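TRNA (guanosine(18)-2'-O)-methyltransferase (Aquifex aeolicus, PDB 1ZJR) catalyses the 2'-O-methylation of guanosine 18 in a subset of tRNAs, using S-adenosyl-L-methionine as methyl donor. Local coordinates at residues A[19-24]-A[177-183]; A[51-57]-A[78-84]; A[97-103]-A[119-125]. One frame throughout, in Å; residues are numbered along the deposited sequence.

How the contacts relate
Contacts 2 and 3 are both pairs of neighbouring parallel strands in one central sheet, their centres about 14 Å apart, with strand 26-31 between strand 51-57 of contact 2 and strand 121-126 of contact 3. Contact 2 closes before contact 3 opens, and both fall within the long span of chain that contact 1 brings together at its ends. Contact 1 lies about 18 Å, centre to centre, from each of the others and joins the loops after helix 7-19 and before helix 185-200. It touches contact 2 through Arg22, which packs on Val51, Leu52 and Val78. The terminal helices are thus tied to the methyltransferase core, whose predicted S-adenosyl-L-methionine-binding residue Thr103 belongs to contact 3.

Contact 1: A[19-24]-A[177-183]; sequences LEKRQK and MYSRPSL
Ser182 against Arg22 and Lys24 is the polar centre of a loop-to-loop contact: residues 19-24 lead from helix 7-19 into strand 26-31, and residues 177-183 link helix 157-174 to helix 185-200. Ser182 OG gives its proton to Arg22 O at 2.7 Å, arriving somewhat tilted from the carbonyl plane. The same serine oxygen accepts Lys24 N at 3.1 Å along an almost straight N-H (175°), bridging the peptide groups that flank Gln23. With chi1 at 64°, OG lies between the serine's own backbone N and carbonyl carbon and faces the corner at Lys24. The Lys24 chain then runs extended past Ser182, CD 3.6 Å from Ser182 O, and a water joins NZ to that carbonyl. Leu183, the next residue, packs with its two methyls on different partners: CD2 meets Lys24 CB at 3.8 Å, while Leu183 CD1 lies 4.2 Å from Leu19 CD2 and also approaches the Leu19 carbonyl. In this TrmH-family (SPOUT) methyltransferase the loops connect the knotted alpha/beta core to its terminal helices, and Leu19 and Leu183 both continue onto helix 185-200. Pro181 lies side by side with Glu20, its ring CG near Glu20 CB, and its CA makes a CA-H...O contact with Glu20 O at 3.2 Å. A water donates to that carbonyl and to Tyr178 O. The bend of Gln23 at chi2 (-62°) carries its side chain across the Tyr178 ring at about a right angle, CD 3.9 Å above one face and offset toward the rim. Tyr178 OH is hydrogen-bonded to Val49 O, and the Arg22 guanidinium turns away to Asp47 and Trp77 O. A further water accepts a hydrogen bond from Leu183 N at 3.1 Å.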
loop_
_atom_site.group_PDB
_atom_site.type_symbol
_atom_site.label_atom_id
_atom_site.label_comp_id
_atom_site.label_asym_id
_atom_site.label_seq_id
_atom_site.Cartn_x
_atom_site.Cartn_y
_atom_site.Cartn_z
ATOM N N LEU A 19 13.742 2.139 6.987
ATOM C CA LEU A 19 12.754 2.206 8.057
ATOM C C LEU A 19 12.586 3.632 8.585
ATOM O O LEU A 19 11.500 4.018 9.016
ATOM C CB LEU A 19 13.136 1.249 9.196
ATOM C CG LEU A 19 12.991 -0.241 8.865
ATOM C CD1 LEU A 19 13.478 -1.090 10.039
ATOM C CD2 LEU A 19 11.532 -0.548 8.555
ATOM N N GLU A 20 13.651 4.426 8.532
ATOM C CA GLU A 20 13.574 5.803 9.011
ATOM C C GLU A 20 12.739 6.707 8.104
ATOM O O GLU A 20 12.386 7.822 8.486
ATOM C CB GLU A 20 14.986 6.371 9.194
ATOM C CG GLU A 20 15.685 5.789 10.417
ATOM C CD GLU A 20 17.143 6.183 10.529
ATOM O OE1 GLU A 20 17.771 5.823 11.549
ATOM O OE2 GLU A 20 17.660 6.846 9.602
ATOM N N LYS A 21 12.404 6.220 6.915
ATOM C CA LYS A 21 11.594 6.994 5.976
ATOM C C LYS A 21 10.207 6.379 5.791
ATOM O O LYS A 21 9.344 6.963 5.143
ATOM C CB LYS A 21 12.291 7.080 4.618
ATOM C CG LYS A 21 13.630 7.812 4.641
ATOM C CD LYS A 21 14.346 7.661 3.307
ATOM C CE LYS A 21 15.720 8.321 3.319
ATOM N NZ LYS A 21 16.475 8.025 2.062
ATOM N N ARG A 22 9.994 5.193 6.357
ATOM C CA ARG A 22 8.705 4.524 6.236
ATOM C C ARG A 22 7.553 5.349 6.818
ATOM O O ARG A 22 7.684 5.976 7.869
ATOM C CB ARG A 22 8.756 3.149 6.921
ATOM C CG ARG A 22 9.446 2.050 6.103
ATOM C CD ARG A 22 8.598 1.674 4.890
ATOM N NE ARG A 22 9.059 0.465 4.205
ATOM C CZ ARG A 22 9.589 0.446 2.985
ATOM N NH1 ARG A 22 9.746 1.577 2.303
ATOM N NH2 ARG A 22 9.917 -0.710 2.420
ATOM N N GLN A 23 6.426 5.342 6.113
ATOM C CA GLN A 23 5.222 6.055 6.527
ATOM C C GLN A 23 4.301 5.026 7.185
ATOM O O GLN A 23 3.475 4.407 6.514
ATOM C CB GLN A 23 4.527 6.660 5.304
ATOM C CG GLN A 23 5.412 7.572 4.477
ATOM C CD GLN A 23 5.881 8.778 5.262
ATOM O OE1 GLN A 23 7.073 8.927 5.556
ATOM N NE2 GLN A 23 4.943 9.639 5.621
ATOM N N LYS A 24 4.435 4.851 8.495
ATOM C CA LYS A 24 3.638 3.857 9.210
ATOM C C LYS A 24 2.155 4.156 9.103
ATOM O O LYS A 24 1.311 3.303 9.370
ATOM C CB LYS A 24 4.033 3.825 10.689
ATOM C CG LYS A 24 3.438 4.952 11.510
ATOM C CD LYS A 24 3.662 4.715 12.999
ATOM C CE LYS A 24 2.870 5.708 13.834
ATOM N NZ LYS A 24 3.066 5.485 15.296
ATOM N N MET A 177 7.402 14.949 5.680
ATOM C CA MET A 177 7.106 13.698 6.366
ATOM C C MET A 177 8.078 12.557 6.087
ATOM O O MET A 177 7.991 11.495 6.702
ATOM C CB MET A 177 5.665 13.285 6.077
ATOM C CG MET A 177 4.680 14.170 6.818
ATOM S SD MET A 177 2.970 13.905 6.387
ATOM C CE MET A 177 2.618 12.426 7.316
ATOM N N TYR A 178 9.005 12.773 5.162
ATOM C CA TYR A 178 10.023 11.773 4.864
ATOM C C TYR A 178 11.335 12.218 5.497
ATOM O O TYR A 178 12.328 11.494 5.447
ATOM C CB TYR A 178 10.244 11.621 3.358
ATOM C CG TYR A 178 9.130 10.910 2.632
ATOM C CD1 TYR A 178 8.171 11.624 1.916
ATOM C CD2 TYR A 178 9.045 9.518 2.647
ATOM C CE1 TYR A 178 7.157 10.969 1.226
ATOM C CE2 TYR A 178 8.033 8.851 1.959
ATOM C CZ TYR A 178 7.095 9.581 1.251
ATOM O OH TYR A 178 6.095 8.927 0.567
ATOM N N SER A 179 11.338 13.409 6.091
ATOM C CA SER A 179 12.556 13.939 6.704
ATOM C C SER A 179 12.734 13.523 8.161
ATOM O O SER A 179 13.816 13.688 8.726
ATOM C CB SER A 179 12.592 15.468 6.591
ATOM O OG SER A 179 11.606 16.073 7.411
ATOM N N ARG A 180 11.677 12.997 8.772
ATOM C CA ARG A 180 11.757 12.533 10.155
ATOM C C ARG A 180 11.038 11.185 10.236
ATOM O O ARG A 180 10.007 10.986 9.600
ATOM C CB ARG A 180 11.116 13.542 11.122
ATOM C CG ARG A 180 9.597 13.534 11.183
ATOM C CD ARG A 180 8.950 14.163 9.962
ATOM N NE ARG A 180 7.489 14.089 10.029
ATOM C CZ ARG A 180 6.792 12.961 9.925
ATOM N NH1 ARG A 180 7.419 11.802 9.743
ATOM N NH2 ARG A 180 5.467 12.987 10.018
ATOM N N PRO A 181 11.585 10.238 11.013
ATOM C CA PRO A 181 10.983 8.906 11.163
ATOM C C PRO A 181 9.616 8.914 11.840
ATOM O O PRO A 181 9.450 9.530 12.892
ATOM C CB PRO A 181 12.013 8.152 12.005
ATOM C CG PRO A 181 13.304 8.853 11.692
ATOM C CD PRO A 181 12.891 10.298 11.689
ATOM N N SER A 182 8.637 8.236 11.242
ATOM C CA SER A 182 7.311 8.152 11.847
ATOM C C SER A 182 7.329 6.966 12.818
ATOM O O SER A 182 6.498 6.870 13.719
ATOM C CB SER A 182 6.223 7.947 10.782
ATOM O OG SER A 182 6.371 6.711 10.106
ATOM N N LEU A 183 8.275 6.057 12.612
ATOM C CA LEU A 183 8.441 4.902 13.491
ATOM C C LEU A 183 9.385 5.318 14.615
ATOM O O LEU A 183 10.336 6.053 14.376
ATOM C CB LEU A 183 9.082 3.734 12.740
ATOM C CG LEU A 183 8.273 3.016 11.658
ATOM C CD1 LEU A 183 9.190 2.051 10.912
ATOM C CD2 LEU A 183 7.094 2.281 12.289
HETATM O O HOH W 1 9.660 5.978 9.797
HETATM O O HOH W 2 13.606 10.197 8.030
HETATM O O HOH W 3 8.534 8.787 8.324
HETATM O O HOH W 4 5.855 5.605 15.978
#

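Contact 2: A[51-57]-A[78-84]; sequences VLYLYYY and VFIEKVD
Tyr55 lies side by side with Glu81 and can be followed outward atom by atom. Its CB sits 3.7 Å from Glu81 O and also meets Val83 CG2. The CD2 edge of the ring comes next, 3.8 Å from Val83 CG2 and equally near Glu81 CB. At CE2 one carboxylate oxygen, Glu81 OE2, comes to the ring edge in its plane at 3.5 Å, the carboxylate itself being turned 71° from the ring. At the tip, a water 3.0 Å from Tyr55 OH donates to Glu81 OE1, closing a bridge between hydroxyl and carboxylate. Strands 51-57 and 79-82 run parallel at one border of the central sheet, joined by a beta-alpha-beta crossover through helix 68-71; five backbone hydrogen bonds, from Phe79 N to Leu52 O through Val83 N to Tyr56 O, zip them together. Opposite Tyr55, on the Leu54 face of the sheet, chi1 of 75° swings the Tyr56 ring over strand 79-82: Lys82 CA lies over one ring face in a CH-pi contact, 3.9 Å from the centroid, and Ile80 CG2 adds apolar packing. Tyr56 OH bonds to Lys62 O. On the Tyr55 face, the Tyr53 and Phe79 rings stand near parallel (21°) but barely overlap, their centroids 5.7 Å apart.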
loop_
_atom_site.group_PDB
_atom_site.type_symbol
_atom_site.label_atom_id
_atom_site.label_comp_id
_atom_site.label_asym_id
_atom_site.label_seq_id
_atom_site.Cartn_x
_atom_site.Cartn_y
_atom_site.Cartn_z
ATOM N N VAL A 51 5.640 2.876 1.960
ATOM C CA VAL A 51 4.542 2.153 2.582
ATOM C C VAL A 51 5.133 0.969 3.337
ATOM O O VAL A 51 5.966 0.228 2.802
ATOM C CB VAL A 51 3.523 1.640 1.539
ATOM C CG1 VAL A 51 2.550 0.656 2.200
ATOM C CG2 VAL A 51 2.743 2.817 0.959
ATOM N N LEU A 52 4.694 0.794 4.578
ATOM C CA LEU A 52 5.187 -0.295 5.417
ATOM C C LEU A 52 4.201 -1.456 5.527
ATOM O O LEU A 52 4.612 -2.602 5.715
ATOM C CB LEU A 52 5.498 0.224 6.826
ATOM C CG LEU A 52 6.029 -0.816 7.824
ATOM C CD1 LEU A 52 7.380 -1.332 7.369
ATOM C CD2 LEU A 52 6.140 -0.185 9.205
ATOM N N TYR A 53 2.909 -1.164 5.419
ATOM C CA TYR A 53 1.894 -2.211 5.526
ATOM C C TYR A 53 1.011 -2.345 4.291
ATOM O O TYR A 53 0.356 -1.383 3.877
ATOM C CB TYR A 53 0.994 -1.961 6.738
ATOM C CG TYR A 53 1.736 -1.820 8.047
ATOM C CD1 TYR A 53 2.015 -0.561 8.579
ATOM C CD2 TYR A 53 2.150 -2.947 8.759
ATOM C CE1 TYR A 53 2.688 -0.426 9.794
ATOM C CE2 TYR A 53 2.826 -2.825 9.975
ATOM C CZ TYR A 53 3.089 -1.564 10.485
ATOM O OH TYR A 53 3.741 -1.438 11.691
ATOM N N LEU A 54 0.990 -3.551 3.725
ATOM C CA LEU A 54 0.174 -3.861 2.551
ATOM C C LEU A 54 -0.710 -5.045 2.927
ATOM O O LEU A 54 -0.203 -6.118 3.254
ATOM C CB LEU A 54 1.064 -4.281 1.371
ATOM C CG LEU A 54 0.601 -4.145 -0.092
ATOM C CD1 LEU A 54 1.155 -5.320 -0.870
ATOM C CD2 LEU A 54 -0.901 -4.076 -0.228
ATOM N N TYR A 55 -2.022 -4.850 2.892
ATOM C CA TYR A 55 -2.970 -5.915 3.196
ATOM C C TYR A 55 -3.601 -6.317 1.879
ATOM O O TYR A 55 -3.662 -5.509 0.951
ATOM C CB TYR A 55 -4.060 -5.417 4.143
ATOM C CG TYR A 55 -3.548 -5.058 5.516
ATOM C CD1 TYR A 55 -2.926 -3.834 5.752
ATOM C CD2 TYR A 55 -3.665 -5.956 6.578
ATOM C CE1 TYR A 55 -2.429 -3.511 7.010
ATOM C CE2 TYR A 55 -3.172 -5.641 7.845
ATOM C CZ TYR A 55 -2.555 -4.418 8.052
ATOM O OH TYR A 55 -2.056 -4.099 9.294
ATOM N N TYR A 56 -4.064 -7.557 1.784
ATOM C CA TYR A 56 -4.688 -8.001 0.547
ATOM C C TYR A 56 -5.762 -9.057 0.773
ATOM O O TYR A 56 -5.728 -9.805 1.751
ATOM C CB TYR A 56 -3.622 -8.531 -0.418
ATOM C CG TYR A 56 -3.059 -9.891 -0.072
ATOM C CD1 TYR A 56 -3.618 -11.056 -0.607
ATOM C CD2 TYR A 56 -1.954 -10.016 0.772
ATOM C CE1 TYR A 56 -3.085 -12.305 -0.315
ATOM C CE2 TYR A 56 -1.415 -11.260 1.070
ATOM C CZ TYR A 56 -1.984 -12.402 0.520
ATOM O OH TYR A 56 -1.436 -13.633 0.793
ATOM N N TYR A 57 -6.722 -9.083 -0.141
ATOM C CA TYR A 57 -7.836 -10.020 -0.117
ATOM C C TYR A 57 -7.821 -10.678 -1.492
ATOM O O TYR A 57 -7.772 -9.985 -2.503
ATOM C CB TYR A 57 -9.135 -9.239 0.088
ATOM C CG TYR A 57 -10.413 -10.047 -0.022
ATOM C CD1 TYR A 57 -11.385 -9.710 -0.959
ATOM C CD2 TYR A 57 -10.685 -11.092 0.863
ATOM C CE1 TYR A 57 -12.606 -10.385 -1.012
ATOM C CE2 TYR A 57 -11.898 -11.776 0.820
ATOM C CZ TYR A 57 -12.855 -11.415 -0.118
ATOM O OH TYR A 57 -14.065 -12.071 -0.154
ATOM N N VAL A 78 8.360 -4.883 3.255
ATOM C CA VAL A 78 6.995 -4.391 3.383
ATOM C C VAL A 78 6.243 -5.540 4.052
ATOM O O VAL A 78 6.427 -6.693 3.664
ATOM C CB VAL A 78 6.339 -4.106 2.004
ATOM C CG1 VAL A 78 4.855 -3.795 2.185
ATOM C CG2 VAL A 78 7.032 -2.927 1.322
ATOM N N PHE A 79 5.439 -5.241 5.072
ATOM C CA PHE A 79 4.665 -6.287 5.744
ATOM C C PHE A 79 3.441 -6.559 4.881
ATOM O O PHE A 79 2.622 -5.665 4.653
ATOM C CB PHE A 79 4.193 -5.847 7.133
ATOM C CG PHE A 79 5.265 -5.868 8.180
ATOM C CD1 PHE A 79 5.955 -4.707 8.513
ATOM C CD2 PHE A 79 5.577 -7.049 8.847
ATOM C CE1 PHE A 79 6.942 -4.719 9.499
ATOM C CE2 PHE A 79 6.559 -7.074 9.830
ATOM C CZ PHE A 79 7.245 -5.903 10.158
ATOM N N ILE A 80 3.330 -7.789 4.396
ATOM C CA ILE A 80 2.215 -8.180 3.544
ATOM C C ILE A 80 1.333 -9.141 4.337
ATOM O O ILE A 80 1.778 -10.213 4.747
ATOM C CB ILE A 80 2.742 -8.849 2.255
ATOM C CG1 ILE A 80 3.759 -7.918 1.580
ATOM C CG2 ILE A 80 1.596 -9.137 1.302
ATOM C CD1 ILE A 80 4.482 -8.528 0.391
ATOM N N GLU A 81 0.084 -8.742 4.560
ATOM C CA GLU A 81 -0.854 -9.543 5.340
ATOM C C GLU A 81 -2.159 -9.860 4.618
ATOM O O GLU A 81 -2.862 -8.962 4.154
ATOM C CB GLU A 81 -1.175 -8.819 6.650
ATOM C CG GLU A 81 -2.020 -9.621 7.636
ATOM C CD GLU A 81 -2.279 -8.859 8.927
ATOM O OE1 GLU A 81 -1.302 -8.345 9.516
ATOM O OE2 GLU A 81 -3.454 -8.777 9.355
ATOM N N LYS A 82 -2.478 -11.147 4.546
ATOM C CA LYS A 82 -3.701 -11.613 3.906
ATOM C C LYS A 82 -4.872 -11.371 4.861
ATOM O O LYS A 82 -4.754 -11.591 6.063
ATOM C CB LYS A 82 -3.567 -13.109 3.581
ATOM C CG LYS A 82 -4.833 -13.782 3.056
ATOM C CD LYS A 82 -4.551 -15.239 2.688
ATOM C CE LYS A 82 -5.833 -16.033 2.509
ATOM N NZ LYS A 82 -5.564 -17.443 2.097
ATOM N N VAL A 83 -5.989 -10.899 4.317
ATOM C CA VAL A 83 -7.191 -10.613 5.095
ATOM C C VAL A 83 -8.328 -11.459 4.525
ATOM O O VAL A 83 -8.403 -11.641 3.314
ATOM C CB VAL A 83 -7.564 -9.112 4.989
ATOM C CG1 VAL A 83 -8.952 -8.865 5.558
ATOM C CG2 VAL A 83 -6.532 -8.275 5.734
ATOM N N ASP A 84 -9.199 -11.978 5.389
ATOM C CA ASP A 84 -10.318 -12.808 4.935
ATOM C C ASP A 84 -11.614 -12.025 4.816
ATOM O O ASP A 84 -12.559 -12.466 4.166
ATOM C CB ASP A 84 -10.545 -13.983 5.890
ATOM C CG ASP A 84 -9.384 -14.943 5.919
ATOM O OD1 ASP A 84 -8.879 -15.299 4.832
ATOM O OD2 ASP A 84 -8.982 -15.350 7.029
HETATM O O HOH W 5 -2.094 -6.407 11.196
#

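Contact 3: A[97-103]-A[119-125]; sequences GFQIVAT and KPTVLVV
Gln99, Val122 and Pro120 contribute most to the surface buried where strands 99-103 and 121-125 run parallel as neighbours inside the central sheet of the SPOUT alpha/beta fold. Gln99 is gripped through its backbone: its N donates to Pro120 O at 3.0 Å, and its O accepts Val122 N. Its extended side chain crosses Lys119 at about a right angle, CD 3.5 Å from Lys119 CD, with Thr121 OG1 close by. That hydroxyl is itself hydrogen-bonded to Lys119 O. Val122, on the opposite face of the sheet, receives Ile100 alongside, CD1 reaching Val122 CB at 3.9 Å, while its CG2 touches Phe98 CD1; helix 86-95 covers this face through Leu90 and Phe93. Further along, Val101 and Val124 continue the backbone pairing as far as Thr103 N and Val124 O. Thr103 is predicted to bind S-adenosyl-L-methionine, and its OG1 is hydrogen-bonded to a glycerol, probably from the crystallisation liquor, that may mark the pocket. At the other end, Gly97 closes helix 86-95 in a Schellman motif, and a water donates to both Gly97 O and Pro120 O. Pro120 CB sits over one face of the Phe98 ring, 3.9 Å from the centroid and 14° off the normal.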
loop_
_atom_site.group_PDB
_atom_site.type_symbol
_atom_site.label_atom_id
_atom_site.label_comp_id
_atom_site.label_asym_id
_atom_site.label_seq_id
_atom_site.Cartn_x
_atom_site.Cartn_y
_atom_site.Cartn_z
ATOM N N GLY A 97 -9.250 6.060 13.284
ATOM C CA GLY A 97 -8.971 7.385 12.759
ATOM C C GLY A 97 -8.409 7.448 11.348
ATOM O O GLY A 97 -8.037 8.522 10.875
ATOM N N PHE A 98 -8.335 6.309 10.671
ATOM C CA PHE A 98 -7.816 6.283 9.304
ATOM C C PHE A 98 -8.924 6.576 8.299
ATOM O O PHE A 98 -10.026 6.049 8.421
ATOM C CB PHE A 98 -7.228 4.907 8.979
ATOM C CG PHE A 98 -5.888 4.646 9.603
ATOM C CD1 PHE A 98 -4.738 4.595 8.813
ATOM C CD2 PHE A 98 -5.772 4.414 10.968
ATOM C CE1 PHE A 98 -3.492 4.311 9.375
ATOM C CE2 PHE A 98 -4.532 4.131 11.543
ATOM C CZ PHE A 98 -3.389 4.078 10.745
ATOM N N GLN A 99 -8.642 7.423 7.313
ATOM C CA GLN A 99 -9.638 7.702 6.286
ATOM C C GLN A 99 -9.476 6.591 5.254
ATOM O O GLN A 99 -8.351 6.226 4.895
ATOM C CB GLN A 99 -9.407 9.063 5.619
ATOM C CG GLN A 99 -8.127 9.180 4.805
ATOM C CD GLN A 99 -8.056 10.472 3.994
ATOM O OE1 GLN A 99 -7.004 10.828 3.463
ATOM N NE2 GLN A 99 -9.177 11.174 3.891
ATOM N N ILE A 100 -10.594 6.040 4.800
ATOM C CA ILE A 100 -10.569 4.973 3.809
ATOM C C ILE A 100 -10.809 5.588 2.433
ATOM O O ILE A 100 -11.886 6.117 2.155
ATOM C CB ILE A 100 -11.661 3.923 4.101
ATOM C CG1 ILE A 100 -11.583 3.495 5.571
ATOM C CG2 ILE A 100 -11.487 2.723 3.175
ATOM C CD1 ILE A 100 -10.240 2.914 5.991
ATOM N N VAL A 101 -9.787 5.516 1.586
ATOM C CA VAL A 101 -9.820 6.072 0.236
ATOM C C VAL A 101 -9.865 4.918 -0.766
ATOM O O VAL A 101 -8.921 4.134 -0.866
ATOM C CB VAL A 101 -8.559 6.935 -0.007
ATOM C CG1 VAL A 101 -8.581 7.554 -1.403
ATOM C CG2 VAL A 101 -8.480 8.032 1.062
ATOM N N ALA A 102 -10.958 4.820 -1.515
ATOM C CA ALA A 102 -11.105 3.722 -2.461
ATOM C C ALA A 102 -11.304 4.130 -3.910
ATOM O O ALA A 102 -12.038 5.066 -4.213
ATOM C CB ALA A 102 -12.256 2.829 -2.024
ATOM N N THR A 103 -10.643 3.410 -4.812
ATOM C CA THR A 103 -10.783 3.676 -6.237
ATOM C C THR A 103 -12.141 3.106 -6.628
ATOM O O THR A 103 -12.374 1.902 -6.509
ATOM C CB THR A 103 -9.704 2.954 -7.055
ATOM O OG1 THR A 103 -9.756 1.551 -6.758
ATOM C CG2 THR A 103 -8.323 3.501 -6.715
ATOM N N LYS A 119 -2.741 12.649 6.075
ATOM C CA LYS A 119 -3.339 12.184 7.327
ATOM C C LYS A 119 -3.378 10.656 7.280
ATOM O O LYS A 119 -3.199 10.070 6.215
ATOM C CB LYS A 119 -4.769 12.716 7.463
ATOM C CG LYS A 119 -5.667 12.316 6.304
ATOM C CD LYS A 119 -7.125 12.686 6.533
ATOM C CE LYS A 119 -7.339 14.185 6.548
ATOM N NZ LYS A 119 -8.795 14.506 6.598
ATOM N N PRO A 120 -3.594 9.990 8.433
ATOM C CA PRO A 120 -3.653 8.521 8.438
ATOM C C PRO A 120 -4.617 8.075 7.346
ATOM O O PRO A 120 -5.808 8.425 7.365
ATOM C CB PRO A 120 -4.164 8.205 9.840
ATOM C CG PRO A 120 -3.513 9.291 10.662
ATOM C CD PRO A 120 -3.738 10.526 9.799
ATOM N N THR A 121 -4.102 7.292 6.405
ATOM C CA THR A 121 -4.890 6.848 5.264
ATOM C C THR A 121 -4.684 5.400 4.838
ATOM O O THR A 121 -3.570 4.883 4.869
ATOM C CB THR A 121 -4.548 7.703 4.020
ATOM O OG1 THR A 121 -4.811 9.080 4.297
ATOM C CG2 THR A 121 -5.365 7.252 2.798
ATOM N N VAL A 122 -5.770 4.756 4.432
ATOM C CA VAL A 122 -5.691 3.403 3.901
ATOM C C VAL A 122 -6.169 3.553 2.457
ATOM O O VAL A 122 -7.327 3.889 2.225
ATOM C CB VAL A 122 -6.639 2.398 4.615
ATOM C CG1 VAL A 122 -6.595 1.060 3.880
ATOM C CG2 VAL A 122 -6.216 2.189 6.070
ATOM N N LEU A 123 -5.272 3.350 1.496
ATOM C CA LEU A 123 -5.634 3.438 0.083
ATOM C C LEU A 123 -6.058 2.047 -0.385
ATOM O O LEU A 123 -5.269 1.106 -0.314
ATOM C CB LEU A 123 -4.435 3.898 -0.759
ATOM C CG LEU A 123 -4.650 3.775 -2.276
ATOM C CD1 LEU A 123 -5.757 4.730 -2.708
ATOM C CD2 LEU A 123 -3.354 4.080 -3.018
ATOM N N VAL A 124 -7.293 1.917 -0.862
ATOM C CA VAL A 124 -7.777 0.623 -1.335
ATOM C C VAL A 124 -7.873 0.623 -2.855
ATOM O O VAL A 124 -8.543 1.476 -3.441
ATOM C CB VAL A 124 -9.180 0.291 -0.760
ATOM C CG1 VAL A 124 -9.527 -1.170 -1.047
ATOM C CG2 VAL A 124 -9.214 0.564 0.740
ATOM N N VAL A 125 -7.197 -0.337 -3.485
ATOM C CA VAL A 125 -7.199 -0.467 -4.940
ATOM C C VAL A 125 -7.647 -1.888 -5.255
ATOM O O VAL A 125 -7.675 -2.738 -4.369
ATOM C CB VAL A 125 -5.784 -0.250 -5.537
ATOM C CG1 VAL A 125 -5.279 1.151 -5.210
ATOM C CG2 VAL A 125 -4.827 -1.298 -4.989
HETATM O O HOH W 6 -7.191 10.247 9.053
#